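Side-chain contacts in sensor protein (Rhodopseudomonas palustris, PDB 2OOL), which senses light through a bound biliverdin chromophore, this chain being its chromophore-binding part, and probably signals as a histidine kinase: residues S171-I176 / I296-L301; A280-S285 / E309-C314. One frame throughout, in Å; residues are numbered along the deposited sequence.

Contact 1 (S171-I176 / I296-L301). With LBV (3-[2-[(Z)-[3-(2-carboxyethyl)-5-[(Z)-(4-ethenyl-3-methyl-5-oxidanylidene-pyrrol-2-ylidene)methyl]-4-methyl-pyrrol-1-ium -2-ylidene]methyl]-5-[(Z)-[(3E)-3-ethylidene-4-methyl-5-oxidanylidene-pyrrolidin-2-ylidene]methyl]-4-methyl-1H-pyrrol-3- yl]propanoic acid), chain C.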
ATOM      1  N   SER A 171       6.071   8.055 -12.224  1.00 53.66           N
ATOM      2  CA  SER A 171       7.291   7.460 -11.695  1.00 54.34           C
ATOM      3  C   SER A 171       7.027   6.367 -10.649  1.00 53.94           C
ATOM      4  O   SER A 171       7.661   5.324 -10.662  1.00 52.82           O
ATOM      5  CB  SER A 171       8.232   8.560 -11.135  1.00 55.56           C
ATOM      6  OG  SER A 171       7.591   9.234 -10.067  1.00 60.51           O
ATOM      7  N   GLU A 172       6.069   6.560  -9.760  1.00 54.72           N
ATOM      8  CA  GLU A 172       5.729   5.460  -8.839  1.00 54.29           C
ATOM      9  C   GLU A 172       5.132   4.254  -9.567  1.00 53.55           C
ATOM     10  O   GLU A 172       5.441   3.111  -9.258  1.00 53.27           O
ATOM     11  CB  GLU A 172       4.768   5.919  -7.746  1.00 55.36           C
ATOM     12  CG  GLU A 172       4.229   4.733  -6.839  1.00 55.17           C
ATOM     13  CD  GLU A 172       5.263   4.235  -5.820  1.00 56.57           C
ATOM     14  OE1 GLU A 172       6.346   4.826  -5.715  1.00 60.44           O
ATOM     15  OE2 GLU A 172       4.983   3.266  -5.089  1.00 58.99           O
ATOM     16  N   VAL A 173       4.275   4.503 -10.537  1.00 53.40           N
ATOM     17  CA  VAL A 173       3.729   3.425 -11.353  1.00 52.62           C
ATOM     18  C   VAL A 173       4.849   2.665 -12.071  1.00 53.10           C
ATOM     19  O   VAL A 173       4.801   1.439 -12.166  1.00 52.17           O
ATOM     20  CB  VAL A 173       2.621   3.933 -12.331  1.00 52.90           C
ATOM     21  CG1 VAL A 173       2.328   2.932 -13.437  1.00 49.54           C
ATOM     22  CG2 VAL A 173       1.304   4.207 -11.584  1.00 50.02           C
ATOM     23  N   ARG A 174       5.880   3.367 -12.542  1.00 53.96           N
ATOM     24  CA  ARG A 174       6.983   2.687 -13.200  1.00 55.22           C
ATOM     25  C   ARG A 174       7.768   1.840 -12.194  1.00 55.61           C
ATOM     26  O   ARG A 174       8.142   0.710 -12.492  1.00 55.21           O
ATOM     27  CB  ARG A 174       7.932   3.663 -13.913  1.00 54.74           C
ATOM     28  CG  ARG A 174       8.869   2.939 -14.838  1.00 54.91           C
ATOM     29  CD  ARG A 174       9.714   3.872 -15.737  1.00 56.11           C
ATOM     30  NE  ARG A 174      10.685   4.706 -15.023  1.00 57.43           N
ATOM     31  CZ  ARG A 174      11.926   4.342 -14.688  1.00 59.73           C
ATOM     32  NH1 ARG A 174      12.392   3.128 -14.960  1.00 60.58           N
ATOM     33  NH2 ARG A 174      12.714   5.212 -14.074  1.00 59.92           N
ATOM     34  N   ARG A 175       7.983   2.397 -11.006  1.00 56.71           N
ATOM     35  CA  ARG A 175       8.605   1.679  -9.887  1.00 57.74           C
ATOM     36  C   ARG A 175       7.993   0.303  -9.604  1.00 58.00           C
ATOM     37  O   ARG A 175       8.715  -0.670  -9.400  1.00 59.16           O
ATOM     38  CB  ARG A 175       8.469   2.505  -8.609  1.00 58.37           C
ATOM     39  CG  ARG A 175       9.603   2.335  -7.604  1.00 59.64           C
ATOM     40  CD  ARG A 175       9.486   3.392  -6.504  1.00 62.03           C
ATOM     41  NE  ARG A 175      10.123   4.658  -6.885  1.00 66.24           N
ATOM     42  CZ  ARG A 175       9.529   5.849  -7.049  1.00 66.40           C
ATOM     43  NH1 ARG A 175       8.235   6.028  -6.846  1.00 64.74           N
ATOM     44  NH2 ARG A 175      10.284   6.905  -7.383  1.00 67.34           N
ATOM     45  N   ILE A 176       6.671   0.217  -9.612  1.00 57.33           N
ATOM     46  CA  ILE A 176       5.999  -0.980  -9.123  1.00 57.02           C
ATOM     47  C   ILE A 176       5.541  -1.900 -10.236  1.00 56.72           C
ATOM     48  O   ILE A 176       5.189  -3.033  -9.956  1.00 57.19           O
ATOM     49  CB  ILE A 176       4.831  -0.621  -8.176  1.00 56.52           C
ATOM     50  CG1 ILE A 176       3.713   0.101  -8.934  1.00 57.41           C
ATOM     51  CG2 ILE A 176       5.350   0.272  -6.996  1.00 57.05           C
ATOM     52  CD1 ILE A 176       2.495   0.453  -8.059  1.00 56.38           C
ATOM     53  N   ILE A 296      -3.427   6.952 -17.551  1.00 54.89           N
ATOM     54  CA  ILE A 296      -2.055   6.530 -17.321  1.00 54.18           C
ATOM     55  C   ILE A 296      -1.841   5.352 -18.241  1.00 53.15           C
ATOM     56  O   ILE A 296      -2.523   4.345 -18.135  1.00 52.65           O
ATOM     57  CB  ILE A 296      -1.827   6.098 -15.869  1.00 54.24           C
ATOM     58  CG1 ILE A 296      -2.282   7.218 -14.931  1.00 54.35           C
ATOM     59  CG2 ILE A 296      -0.359   5.730 -15.653  1.00 55.24           C
ATOM     60  CD1 ILE A 296      -1.835   7.068 -13.487  1.00 54.46           C
ATOM     61  N   SER A 297      -0.951   5.532 -19.211  1.00 53.52           N
ATOM     62  CA  SER A 297      -0.664   4.528 -20.224  1.00 53.20           C
ATOM     63  C   SER A 297       0.768   4.011 -20.025  1.00 53.21           C
ATOM     64  O   SER A 297       1.716   4.794 -19.995  1.00 52.44           O
ATOM     65  CB  SER A 297      -0.734   5.178 -21.599  1.00 53.96           C
ATOM     66  OG  SER A 297      -0.477   4.261 -22.659  1.00 53.34           O
ATOM     67  N   CYS A 298       0.886   2.694 -19.895  1.00 53.37           N
ATOM     68  CA  CYS A 298       2.109   2.004 -19.540  1.00 52.93           C
ATOM     69  C   CYS A 298       2.510   1.050 -20.696  1.00 52.73           C
ATOM     70  O   CYS A 298       1.776   0.167 -21.051  1.00 51.86           O
ATOM     71  CB  CYS A 298       1.880   1.201 -18.254  1.00 53.08           C
ATOM     72  SG  CYS A 298       1.021   2.036 -16.867  1.00 55.39           S
ATOM     73  N   HIS A 299       3.696   1.240 -21.266  1.00 53.51           N
ATOM     74  CA  HIS A 299       4.153   0.404 -22.367  1.00 53.13           C
ATOM     75  C   HIS A 299       5.458  -0.315 -22.004  1.00 52.84           C
ATOM     76  O   HIS A 299       6.292   0.209 -21.262  1.00 50.70           O
ATOM     77  CB  HIS A 299       4.447   1.278 -23.576  1.00 53.22           C
ATOM     78  CG  HIS A 299       3.236   1.838 -24.241  1.00 54.73           C
ATOM     79  ND1 HIS A 299       3.317   2.868 -25.160  1.00 52.53           N
ATOM     80  CD2 HIS A 299       1.913   1.550 -24.096  1.00 51.38           C
ATOM     81  CE1 HIS A 299       2.093   3.170 -25.570  1.00 57.13           C
ATOM     82  NE2 HIS A 299       1.228   2.382 -24.950  1.00 53.70           N
ATOM     83  N   ASN A 300       5.594  -1.520 -22.539  1.00 52.76           N
ATOM     84  CA  ASN A 300       6.807  -2.277 -22.428  1.00 52.89           C
ATOM     85  C   ASN A 300       7.207  -2.785 -23.815  1.00 53.20           C
ATOM     86  O   ASN A 300       6.361  -3.101 -24.642  1.00 53.08           O
ATOM     87  CB  ASN A 300       6.667  -3.433 -21.415  1.00 53.03           C
ATOM     88  CG  ASN A 300       8.004  -3.760 -20.734  1.00 55.02           C
ATOM     89  OD1 ASN A 300       8.534  -2.929 -20.014  1.00 53.66           O
ATOM     90  ND2 ASN A 300       8.553  -4.958 -20.983  1.00 52.69           N
ATOM     91  N   LEU A 301       8.499  -2.858 -24.062  1.00 52.93           N
ATOM     92  CA  LEU A 301       8.984  -3.346 -25.339  1.00 53.54           C
ATOM     93  C   LEU A 301       8.609  -4.787 -25.568  1.00 53.86           C
ATOM     94  O   LEU A 301       8.198  -5.160 -26.676  1.00 55.21           O
ATOM     95  CB  LEU A 301      10.508  -3.227 -25.400  1.00 53.67           C
ATOM     96  CG  LEU A 301      11.183  -3.593 -26.744  1.00 54.86           C
ATOM     97  CD1 LEU A 301      11.070  -2.444 -27.772  1.00 56.35           C
ATOM     98  CD2 LEU A 301      12.643  -3.996 -26.536  1.00 52.88           C
TER
HETATM   99  C1A LBV C 400      -6.590   3.593 -33.793  1.00 55.95           C
HETATM  100  C1B LBV C 400      -8.936   1.470 -30.672  1.00 50.99           C
HETATM  101  O1B LBV C 400     -10.709  -3.532 -26.965  1.00 34.79           O
HETATM  102  C1C LBV C 400      -6.553   2.303 -26.899  1.00 43.62           C
HETATM  103  O1C LBV C 400      -3.885   0.748 -22.716  1.00 38.53           O
HETATM  104  C1D LBV C 400      -2.857   5.265 -26.987  1.00 49.75           C
HETATM  105  C2A LBV C 400      -7.603   3.640 -34.911  1.00 54.65           C
HETATM  106  C2B LBV C 400      -9.830   0.620 -30.006  1.00 46.95           C
HETATM  107  O2B LBV C 400     -10.257  -2.253 -25.230  1.00 34.47           O
HETATM  108  C2C LBV C 400      -6.006   2.374 -25.601  1.00 40.66           C
HETATM  109  O2C LBV C 400      -3.268  -0.014 -24.699  1.00 32.55           O
HETATM  110  C2D LBV C 400      -2.363   6.546 -27.310  1.00 50.56           C
HETATM  111  C3A LBV C 400      -8.745   2.902 -34.189  1.00 55.35           C
HETATM  112  C3B LBV C 400      -9.421   0.513 -28.679  1.00 44.10           C
HETATM  113  C3C LBV C 400      -5.006   3.333 -25.644  1.00 43.20           C
HETATM  114  C3D LBV C 400      -1.169   6.677 -26.634  1.00 51.80           C
HETATM  115  C4A LBV C 400      -8.330   2.552 -32.875  1.00 54.88           C
HETATM  116  C4B LBV C 400      -8.282   1.357 -28.525  1.00 44.24           C
HETATM  117  C4C LBV C 400      -4.919   3.816 -26.961  1.00 43.28           C
HETATM  118  C4D LBV C 400      -0.963   5.483 -25.930  1.00 52.52           C
HETATM  119  CAA LBV C 400     -10.025   2.615 -34.715  1.00 55.80           C
HETATM  120  CAB LBV C 400     -10.100  -0.352 -27.606  1.00 40.89           C
HETATM  121  CAC LBV C 400      -6.350   1.604 -24.305  1.00 41.48           C
HETATM  122  CAD LBV C 400      -0.353   7.780 -26.705  1.00 50.72           C
HETATM  123  CBA LBV C 400     -10.615   3.015 -36.109  1.00 58.06           C
HETATM  124  CBB LBV C 400      -9.344  -1.639 -27.343  1.00 38.07           C
HETATM  125  CBC LBV C 400      -5.622   0.223 -24.273  1.00 40.03           C
HETATM  126  CBD LBV C 400       0.838   7.896 -25.999  1.00 50.46           C
HETATM  127  CGB LBV C 400     -10.182  -2.551 -26.425  1.00 36.62           C
HETATM  128  CGC LBV C 400      -4.119   0.316 -23.855  1.00 39.62           C
HETATM  129  CHB LBV C 400      -9.170   1.831 -32.006  1.00 49.81           C
HETATM  130  CHC LBV C 400      -7.620   1.451 -27.262  1.00 42.67           C
HETATM  131  CHD LBV C 400      -4.066   4.793 -27.481  1.00 46.33           C
HETATM  132  CMA LBV C 400      -7.060   2.828 -36.098  0.50 56.38           C
HETATM  133  CMB LBV C 400     -11.038  -0.110 -30.635  1.00 42.99           C
HETATM  134  CMC LBV C 400      -4.187   3.717 -24.393  1.00 40.02           C
HETATM  135  CMD LBV C 400      -2.987   7.634 -28.211  1.00 47.67           C
HETATM  136  N_A LBV C 400      -7.074   2.977 -32.694  1.00 55.96           N
HETATM  137  O_A LBV C 400      -5.458   4.063 -33.863  1.00 55.40           O
HETATM  138  N_B LBV C 400      -8.062   1.887 -29.739  1.00 43.22           N
HETATM  139  N_C LBV C 400      -5.854   3.166 -27.656  1.00 43.28           N
HETATM  140  N_D LBV C 400      -1.988   4.673 -26.189  1.00 49.36           N
HETATM  141  O_D LBV C 400      -0.010   5.177 -25.193  1.00 48.55           O

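Contact 2 (A280-S285 / E309-C314). With LBV (3-[2-[(Z)-[3-(2-carboxyethyl)-5-[(Z)-(4-ethenyl-3-methyl-5-oxidanylidene-pyrrol-2-ylidene)methyl]-4-methyl-pyrrol-1-ium -2-ylidene]methyl]-5-[(Z)-[(3E)-3-ethylidene-4-methyl-5-oxidanylidene-pyrrolidin-2-ylidene]methyl]-4-methyl-1H-pyrrol-3- yl]propanoic acid), chain C.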
ATOM      1  N   ALA A 280       3.695  -4.999 -24.733  1.00 52.95           N
ATOM      2  CA  ALA A 280       2.826  -5.088 -23.529  1.00 53.51           C
ATOM      3  C   ALA A 280       2.290  -3.682 -23.336  1.00 53.01           C
ATOM      4  O   ALA A 280       3.030  -2.723 -23.556  1.00 54.14           O
ATOM      5  CB  ALA A 280       3.637  -5.507 -22.256  1.00 51.67           C
ATOM      6  N   ALA A 281       1.039  -3.577 -22.926  1.00 52.92           N
ATOM      7  CA  ALA A 281       0.346  -2.318 -22.651  1.00 53.33           C
ATOM      8  C   ALA A 281      -0.550  -2.489 -21.421  1.00 53.31           C
ATOM      9  O   ALA A 281      -1.200  -3.521 -21.247  1.00 52.93           O
ATOM     10  CB  ALA A 281      -0.521  -1.947 -23.808  1.00 52.55           C
ATOM     11  N   MET A 282      -0.592  -1.462 -20.589  1.00 53.33           N
ATOM     12  CA  MET A 282      -1.540  -1.398 -19.484  1.00 54.27           C
ATOM     13  C   MET A 282      -1.965   0.038 -19.262  1.00 53.28           C
ATOM     14  O   MET A 282      -1.107   0.953 -19.214  1.00 54.38           O
ATOM     15  CB  MET A 282      -0.903  -1.888 -18.188  1.00 53.83           C
ATOM     16  CG  MET A 282      -1.850  -1.678 -16.969  1.00 55.34           C
ATOM     17  SD  MET A 282      -1.203  -2.363 -15.434  1.00 63.11           S
ATOM     18  CE  MET A 282       0.258  -1.434 -15.219  1.00 61.41           C
ATOM     19  N   SER A 283      -3.248   0.254 -19.042  1.00 53.30           N
ATOM     20  CA  SER A 283      -3.710   1.605 -18.780  1.00 54.14           C
ATOM     21  C   SER A 283      -4.771   1.667 -17.688  1.00 53.46           C
ATOM     22  O   SER A 283      -5.443   0.705 -17.416  1.00 52.52           O
ATOM     23  CB  SER A 283      -4.142   2.299 -20.094  1.00 54.57           C
ATOM     24  OG  SER A 283      -5.098   1.552 -20.829  1.00 55.67           O
ATOM     25  N   ILE A 284      -4.806   2.829 -17.023  1.00 53.59           N
ATOM     26  CA  ILE A 284      -5.680   3.134 -15.913  1.00 52.97           C
ATOM     27  C   ILE A 284      -6.319   4.481 -16.230  1.00 53.20           C
ATOM     28  O   ILE A 284      -5.627   5.482 -16.530  1.00 54.40           O
ATOM     29  CB  ILE A 284      -4.905   3.249 -14.577  1.00 52.96           C
ATOM     30  CG1 ILE A 284      -4.089   1.974 -14.239  1.00 53.84           C
ATOM     31  CG2 ILE A 284      -5.820   3.615 -13.457  1.00 52.96           C
ATOM     32  CD1 ILE A 284      -2.659   2.091 -14.623  1.00 57.65           C
ATOM     33  N   SER A 285      -7.633   4.527 -16.147  1.00 53.79           N
ATOM     34  CA  SER A 285      -8.439   5.746 -16.384  1.00 54.47           C
ATOM     35  C   SER A 285      -8.282   6.802 -15.293  1.00 54.48           C
ATOM     36  O   SER A 285      -8.104   6.481 -14.121  1.00 55.47           O
ATOM     37  CB  SER A 285      -9.937   5.340 -16.519  1.00 55.03           C
ATOM     38  OG  SER A 285     -10.092   4.508 -17.662  1.00 57.31           O
ATOM     39  N   GLU A 309      -2.958  -7.449  -7.863  1.00 54.60           N
ATOM     40  CA  GLU A 309      -2.707  -6.616  -6.713  1.00 54.95           C
ATOM     41  C   GLU A 309      -1.833  -5.401  -7.093  1.00 55.24           C
ATOM     42  O   GLU A 309      -2.058  -4.311  -6.576  1.00 55.50           O
ATOM     43  CB  GLU A 309      -2.009  -7.410  -5.573  1.00 55.66           C
ATOM     44  CG  GLU A 309      -2.828  -8.566  -4.946  1.00 56.69           C
ATOM     45  CD  GLU A 309      -2.539  -9.930  -5.576  1.00 59.81           C
ATOM     46  OE1 GLU A 309      -2.262  -9.983  -6.802  1.00 58.76           O
ATOM     47  OE2 GLU A 309      -2.576 -10.950  -4.832  1.00 62.65           O
ATOM     48  N   VAL A 310      -0.871  -5.580  -8.000  1.00 54.23           N
ATOM     49  CA  VAL A 310      -0.109  -4.449  -8.504  1.00 54.21           C
ATOM     50  C   VAL A 310      -0.982  -3.468  -9.294  1.00 54.40           C
ATOM     51  O   VAL A 310      -0.808  -2.243  -9.173  1.00 53.87           O
ATOM     52  CB  VAL A 310       1.139  -4.867  -9.285  1.00 54.33           C
ATOM     53  CG1 VAL A 310       1.831  -3.620  -9.911  1.00 54.13           C
ATOM     54  CG2 VAL A 310       2.144  -5.582  -8.328  1.00 53.80           C
ATOM     55  N   ARG A 311      -1.938  -3.993 -10.054  1.00 54.30           N
ATOM     56  CA  ARG A 311      -2.912  -3.182 -10.783  1.00 54.30           C
ATOM     57  C   ARG A 311      -3.815  -2.438  -9.840  1.00 54.48           C
ATOM     58  O   ARG A 311      -4.110  -1.268 -10.100  1.00 56.29           O
ATOM     59  CB  ARG A 311      -3.692  -4.014 -11.840  1.00 54.29           C
ATOM     60  CG  ARG A 311      -2.712  -4.687 -12.826  1.00 55.08           C
ATOM     61  CD  ARG A 311      -3.237  -5.220 -14.144  1.00 56.23           C
ATOM     62  NE  ARG A 311      -4.504  -5.931 -14.133  1.00 57.42           N
ATOM     63  CZ  ARG A 311      -4.654  -7.245 -13.915  1.00 59.77           C
ATOM     64  NH1 ARG A 311      -3.624  -8.026 -13.580  1.00 58.85           N
ATOM     65  NH2 ARG A 311      -5.850  -7.784 -14.000  1.00 57.10           N
ATOM     66  N   GLN A 312      -4.232  -3.055  -8.729  1.00 54.66           N
ATOM     67  CA  GLN A 312      -5.018  -2.352  -7.726  1.00 55.24           C
ATOM     68  C   GLN A 312      -4.211  -1.186  -7.091  1.00 55.14           C
ATOM     69  O   GLN A 312      -4.807  -0.179  -6.661  1.00 53.10           O
ATOM     70  CB  GLN A 312      -5.489  -3.270  -6.614  1.00 55.66           C
ATOM     71  CG  GLN A 312      -6.537  -4.309  -6.999  1.00 59.03           C
ATOM     72  CD  GLN A 312      -6.902  -5.190  -5.814  1.00 59.33           C
ATOM     73  OE1 GLN A 312      -6.036  -5.878  -5.218  1.00 65.18           O
ATOM     74  NE2 GLN A 312      -8.162  -5.146  -5.437  1.00 59.29           N
ATOM     75  N   ALA A 313      -2.887  -1.352  -7.003  1.00 54.91           N
ATOM     76  CA  ALA A 313      -2.015  -0.302  -6.462  1.00 55.46           C
ATOM     77  C   ALA A 313      -1.946   0.890  -7.424  1.00 55.41           C
ATOM     78  O   ALA A 313      -2.122   2.003  -7.005  1.00 56.99           O
ATOM     79  CB  ALA A 313      -0.623  -0.834  -6.157  1.00 54.21           C
ATOM     80  N   CYS A 314      -1.707   0.633  -8.704  1.00 55.64           N
ATOM     81  CA  CYS A 314      -1.796   1.638  -9.750  1.00 55.24           C
ATOM     82  C   CYS A 314      -3.116   2.408  -9.750  1.00 54.98           C
ATOM     83  O   CYS A 314      -3.126   3.607 -10.036  1.00 56.26           O
ATOM     84  CB  CYS A 314      -1.553   1.006 -11.137  1.00 54.92           C
ATOM     85  SG  CYS A 314       0.103   0.157 -11.331  1.00 56.79           S
TER
HETATM   86  C1A LBV C 400      -6.590   3.593 -33.793  1.00 55.95           C
HETATM   87  C1B LBV C 400      -8.936   1.470 -30.672  1.00 50.99           C
HETATM   88  O1B LBV C 400     -10.709  -3.532 -26.965  1.00 34.79           O
HETATM   89  C1C LBV C 400      -6.553   2.303 -26.899  1.00 43.62           C
HETATM   90  O1C LBV C 400      -3.885   0.748 -22.716  1.00 38.53           O
HETATM   91  C1D LBV C 400      -2.857   5.265 -26.987  1.00 49.75           C
HETATM   92  C2A LBV C 400      -7.603   3.640 -34.911  1.00 54.65           C
HETATM   93  C2B LBV C 400      -9.830   0.620 -30.006  1.00 46.95           C
HETATM   94  O2B LBV C 400     -10.257  -2.253 -25.230  1.00 34.47           O
HETATM   95  C2C LBV C 400      -6.006   2.374 -25.601  1.00 40.66           C
HETATM   96  O2C LBV C 400      -3.268  -0.014 -24.699  1.00 32.55           O
HETATM   97  C2D LBV C 400      -2.363   6.546 -27.310  1.00 50.56           C
HETATM   98  C3A LBV C 400      -8.745   2.902 -34.189  1.00 55.35           C
HETATM   99  C3B LBV C 400      -9.421   0.513 -28.679  1.00 44.10           C
HETATM  100  C3C LBV C 400      -5.006   3.333 -25.644  1.00 43.20           C
HETATM  101  C3D LBV C 400      -1.169   6.677 -26.634  1.00 51.80           C
HETATM  102  C4A LBV C 400      -8.330   2.552 -32.875  1.00 54.88           C
HETATM  103  C4B LBV C 400      -8.282   1.357 -28.525  1.00 44.24           C
HETATM  104  C4C LBV C 400      -4.919   3.816 -26.961  1.00 43.28           C
HETATM  105  C4D LBV C 400      -0.963   5.483 -25.930  1.00 52.52           C
HETATM  106  CAA LBV C 400     -10.025   2.615 -34.715  1.00 55.80           C
HETATM  107  CAB LBV C 400     -10.100  -0.352 -27.606  1.00 40.89           C
HETATM  108  CAC LBV C 400      -6.350   1.604 -24.305  1.00 41.48           C
HETATM  109  CAD LBV C 400      -0.353   7.780 -26.705  1.00 50.72           C
HETATM  110  CBA LBV C 400     -10.615   3.015 -36.109  1.00 58.06           C
HETATM  111  CBB LBV C 400      -9.344  -1.639 -27.343  1.00 38.07           C
HETATM  112  CBC LBV C 400      -5.622   0.223 -24.273  1.00 40.03           C
HETATM  113  CBD LBV C 400       0.838   7.896 -25.999  1.00 50.46           C
HETATM  114  CGB LBV C 400     -10.182  -2.551 -26.425  1.00 36.62           C
HETATM  115  CGC LBV C 400      -4.119   0.316 -23.855  1.00 39.62           C
HETATM  116  CHB LBV C 400      -9.170   1.831 -32.006  1.00 49.81           C
HETATM  117  CHC LBV C 400      -7.620   1.451 -27.262  1.00 42.67           C
HETATM  118  CHD LBV C 400      -4.066   4.793 -27.481  1.00 46.33           C
HETATM  119  CMA LBV C 400      -7.060   2.828 -36.098  0.50 56.38           C
HETATM  120  CMB LBV C 400     -11.038  -0.110 -30.635  1.00 42.99           C
HETATM  121  CMC LBV C 400      -4.187   3.717 -24.393  1.00 40.02           C
HETATM  122  CMD LBV C 400      -2.987   7.634 -28.211  1.00 47.67           C
HETATM  123  N_A LBV C 400      -7.074   2.977 -32.694  1.00 55.96           N
HETATM  124  O_A LBV C 400      -5.458   4.063 -33.863  1.00 55.40           O
HETATM  125  N_B LBV C 400      -8.062   1.887 -29.739  1.00 43.22           N
HETATM  126  N_C LBV C 400      -5.854   3.166 -27.656  1.00 43.28           N
HETATM  127  N_D LBV C 400      -1.988   4.673 -26.189  1.00 49.36           N
HETATM  128  O_D LBV C 400      -0.010   5.177 -25.193  1.00 48.55           O

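Contact 1 (S171-I176 / I296-L301)
Val173 holds CG1 anti to its backbone N (chi1 164°), and Cys298 turns SG anti to its carbonyl carbon (chi1 -46°), so that methyl and sulfur meet between helix 162-177 and strand 291-300 of the GAF domain. CG1 of Val173 lies 3.8 Å from SG of Cys298; the same methyl reaches CG2 of Ile296 more loosely. No hydrogen bond joins the two segments. Val173 also touches Cys314 of helix 308-332, and Ile296 and Cys298 both rest on Ile182 of the neighbouring strand 181-187, which closes this apolar patch inside the domain. The opposite face of the strand lines the biliverdin pocket, where Ser297 and His299 approach one ring carbonyl. His299 presents CE1 and NE2 obliquely to that oxygen, with CE1 2.9 Å from O_D of LBV, while its ND1 is hydrogen-bonded to Arg181 NH1. Cutting His299 back to an alanine would probably open a gap beside the ring carbonyl and leave Arg181 NH1 without this partner. Ser297 donates directly to the chromophore, OG standing 2.7 Å from O_D of LBV.

Contact 2 (A280-S285 / E309-C314)
Met282 reaches from strand 280-288 of the GAF-domain sheet to helix 308-332. Its CB leaves the strand toward the helix, with CG anti to the backbone N (chi1 174°) and the chain straight on to SD. SD then meets the aliphatic part of Arg311, 3.7 Å from its CD and nearly as close to its CG, the two side chains crossing at a slant. A bend at chi3 (62°) swings the terminal methyl away from that arginine, bringing Met282 CE within 4.2 Å of Cys314 SG. Two residues along, Ile284 packs CD1 3.8 Å from Cys314 CB, so the cysteine is touched at both its carbon and its sulfur. The charged end of Arg311 is satisfied elsewhere, by Val306 O and by a salt bridge to Glu134. On the strand's other face Ser283 OG is modelled 2.4 Å from LBV O1C of a propionate, a hydrogen bond so short that its length is doubtful; the same hydroxyl also bonds Arg231 NH2. Helix 309-314 runs at 42° to strand 280-285, their axes 9.7 Å apart at closest; helix 162-177 adds Thr177 against Met282 and Cys314, while strand 291-300 lies alongside in the sheet.

Overall arrangement
Both contacts are buried, and both pack a helix on the same antiparallel GAF sheet, their centres about 8 Å apart. Strands 291-300 and 280-288 are neighbours there, with probable backbone hydrogen bonds from Cys298 N to Met282 O and from Ile296 N to Ile284 O. The helices also meet, Ile176 lying against Ala313. Contact 1 is the smaller and rests on aliphatic carbon and sulfur; contact 2 adds the alkyl chain of an arginine whose charge is paired outside it. The helix of contact 2 reaches the second subunit through Glu309 and Gln312. The far faces of both strands turn to the chromophore, at different parts of it: a ring carbonyl for contact 1, a propionate for contact 2.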